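Local coordinates for replicase polyprotein 1a (Avian infectious bronchitis virus, PDB 3LD1) that is of unknown molecular function but, as part of non-structural protein 2, a product of the viral replicase polyprotein, probably serves in infection of the host cell, at residues Q107-V112 with K139-A144. The protein carries 3 engineered substitutions. Sequence-based numbering, arbitrary orientation.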
loop_
_atom_site.group_PDB
_atom_site.type_symbol
_atom_site.label_atom_id
_atom_site.label_comp_id
_atom_site.label_asym_id
_atom_site.label_seq_id
_atom_site.Cartn_x
_atom_site.Cartn_y
_atom_site.Cartn_z
ATOM N N GLN A 107 -0.336 11.314 29.831
ATOM C CA GLN A 107 -0.430 9.927 30.259
ATOM C C GLN A 107 -0.241 8.970 29.164
ATOM O O GLN A 107 0.568 8.078 29.314
ATOM C CB GLN A 107 -1.740 9.560 30.941
ATOM C CG GLN A 107 -2.048 10.438 32.114
ATOM C CD GLN A 107 -3.568 10.665 32.257
ATOM O OE1 GLN A 107 -4.399 10.029 31.584
ATOM N NE2 GLN A 107 -3.927 11.579 33.121
ATOM N N TRP A 108 -0.967 9.082 28.056
ATOM C CA TRP A 108 -0.954 7.980 27.095
ATOM C C TRP A 108 0.283 7.928 26.176
ATOM O O TRP A 108 0.564 6.917 25.520
ATOM C CB TRP A 108 -2.259 7.921 26.322
ATOM C CG TRP A 108 -2.662 9.226 25.632
ATOM C CD1 TRP A 108 -3.620 10.111 26.064
ATOM C CD2 TRP A 108 -2.132 9.782 24.406
ATOM N NE1 TRP A 108 -3.703 11.180 25.213
ATOM C CE2 TRP A 108 -2.822 11.006 24.176
ATOM C CE3 TRP A 108 -1.134 9.382 23.495
ATOM C CZ2 TRP A 108 -2.548 11.851 23.032
ATOM C CZ3 TRP A 108 -0.839 10.214 22.348
ATOM C CH2 TRP A 108 -1.586 11.404 22.105
ATOM N N SER A 109 1.050 8.998 26.148
ATOM C CA SER A 109 2.266 9.008 25.371
ATOM C C SER A 109 3.549 8.641 26.085
ATOM O O SER A 109 4.624 8.713 25.479
ATOM C CB SER A 109 2.455 10.331 24.645
ATOM O OG SER A 109 2.764 11.393 25.504
ATOM N N LEU A 110 3.429 8.249 27.352
ATOM C CA LEU A 110 4.558 7.807 28.224
ATOM C C LEU A 110 5.498 6.808 27.517
ATOM O O LEU A 110 6.673 7.110 27.392
ATOM C CB LEU A 110 3.992 7.193 29.543
ATOM C CG LEU A 110 3.956 8.087 30.782
ATOM C CD1 LEU A 110 3.949 9.544 30.411
ATOM C CD2 LEU A 110 2.884 7.750 31.848
ATOM N N THR A 111 4.948 5.689 27.013
ATOM C CA THR A 111 5.648 4.570 26.430
ATOM C C THR A 111 4.892 3.844 25.249
ATOM O O THR A 111 3.661 4.007 25.070
ATOM C CB THR A 111 5.742 3.498 27.490
ATOM O OG1 THR A 111 4.425 3.003 27.838
ATOM C CG2 THR A 111 6.408 4.041 28.749
ATOM N N VAL A 112 5.615 2.975 24.506
ATOM C CA VAL A 112 5.022 2.184 23.457
ATOM C C VAL A 112 3.749 1.603 23.971
ATOM O O VAL A 112 2.723 1.689 23.283
ATOM C CB VAL A 112 5.955 1.044 22.905
ATOM C CG1 VAL A 112 5.259 0.217 21.719
ATOM C CG2 VAL A 112 7.211 1.651 22.343
ATOM N N LYS A 139 -0.230 17.361 14.576
ATOM C CA LYS A 139 0.588 17.147 15.754
ATOM C C LYS A 139 1.087 15.729 15.791
ATOM O O LYS A 139 0.330 14.707 15.841
ATOM C CB LYS A 139 -0.047 17.544 17.107
ATOM C CG LYS A 139 1.027 18.143 18.110
ATOM C CD LYS A 139 0.687 18.004 19.548
ATOM C CE LYS A 139 1.712 18.667 20.504
ATOM N NZ LYS A 139 2.359 19.829 19.736
ATOM N N ILE A 140 2.390 15.673 15.748
ATOM C CA ILE A 140 3.012 14.414 15.481
ATOM C C ILE A 140 2.544 13.364 16.481
ATOM O O ILE A 140 2.118 12.234 16.131
ATOM C CB ILE A 140 4.485 14.618 15.535
ATOM C CG1 ILE A 140 4.933 15.384 14.284
ATOM C CG2 ILE A 140 5.192 13.312 15.690
ATOM C CD1 ILE A 140 6.301 16.035 14.422
ATOM N N GLN A 141 2.603 13.736 17.728
ATOM C CA GLN A 141 2.311 12.863 18.813
ATOM C C GLN A 141 0.913 12.306 18.718
ATOM O O GLN A 141 0.658 11.202 19.199
ATOM C CB GLN A 141 2.541 13.698 20.097
ATOM C CG GLN A 141 2.126 13.132 21.463
ATOM C CD GLN A 141 1.939 14.282 22.529
ATOM O OE1 GLN A 141 2.190 14.085 23.707
ATOM N NE2 GLN A 141 1.522 15.476 22.088
ATOM N N VAL A 142 -0.004 12.998 18.040
ATOM C CA VAL A 142 -1.330 12.433 17.889
ATOM C C VAL A 142 -1.422 11.540 16.675
ATOM O O VAL A 142 -1.912 10.375 16.759
ATOM C CB VAL A 142 -2.469 13.540 17.821
ATOM C CG1 VAL A 142 -3.831 12.980 17.242
ATOM C CG2 VAL A 142 -2.651 14.212 19.175
ATOM N N SER A 143 -1.024 12.052 15.535
ATOM C CA SER A 143 -1.087 11.220 14.335
ATOM C C SER A 143 -0.306 9.895 14.555
ATOM O O SER A 143 -0.830 8.794 14.271
ATOM C CB SER A 143 -0.598 11.975 13.116
ATOM O OG SER A 143 0.647 12.610 13.405
ATOM N N ALA A 144 0.883 9.965 15.189
ATOM C CA ALA A 144 1.689 8.704 15.320
ATOM C C ALA A 144 0.984 7.675 16.160
ATOM O O ALA A 144 1.005 6.487 15.833
ATOM C CB ALA A 144 3.024 8.957 15.848
#
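W108 points the far edge of its indole at the first turn of helix 140-162, where it meets Q141 and V142. The six-membered ring leads: CZ3 of W108 lies 3.6 Å from the carbonyl oxygen O of Q141, which sits at the ring edge and in its plane, so the backbone oxygen faces the aromatic C-H rim instead of the pi cloud. Beside it, CH2 of W108 touches CG of Q141 at 4.1 Å and CG2 of V142 at 4.2 Å, the V142 methyl also lying at the edge. A chi1 of 54°, with CG of W108 between its backbone N and carbonyl carbon, directs the indole toward helix 140-162. The backbones stay well apart, the nearest CA atoms, of S109 and Q141, being 7.6 Å from each other.

Q141 reaches back toward the other segment. Its CG is anti to the backbone N (chi1 171°) and the chain stays extended, which takes the amide past the indole, their planes 44° apart, to S109. There OE1 of Q141 and OG of S109 are 3.3 Å apart without forming a hydrogen bond, the serine hydroxyl being paired instead with the carbonyl oxygen of A105, in the helix 105-108 that ends just before it. The indole NE1 likewise bonds to the carbonyl of L101, which fixes the ring from the side of helix 93-103.

Helix 112-121 packs on W108 through L115 and R118, while Y98 and L102 of helix 93-103 meet V142. The contact thus joins the end of helix 105-108 to the start of helix 140-162, whose I140, S143 and A144 touch helix 194-207 or the loop before it.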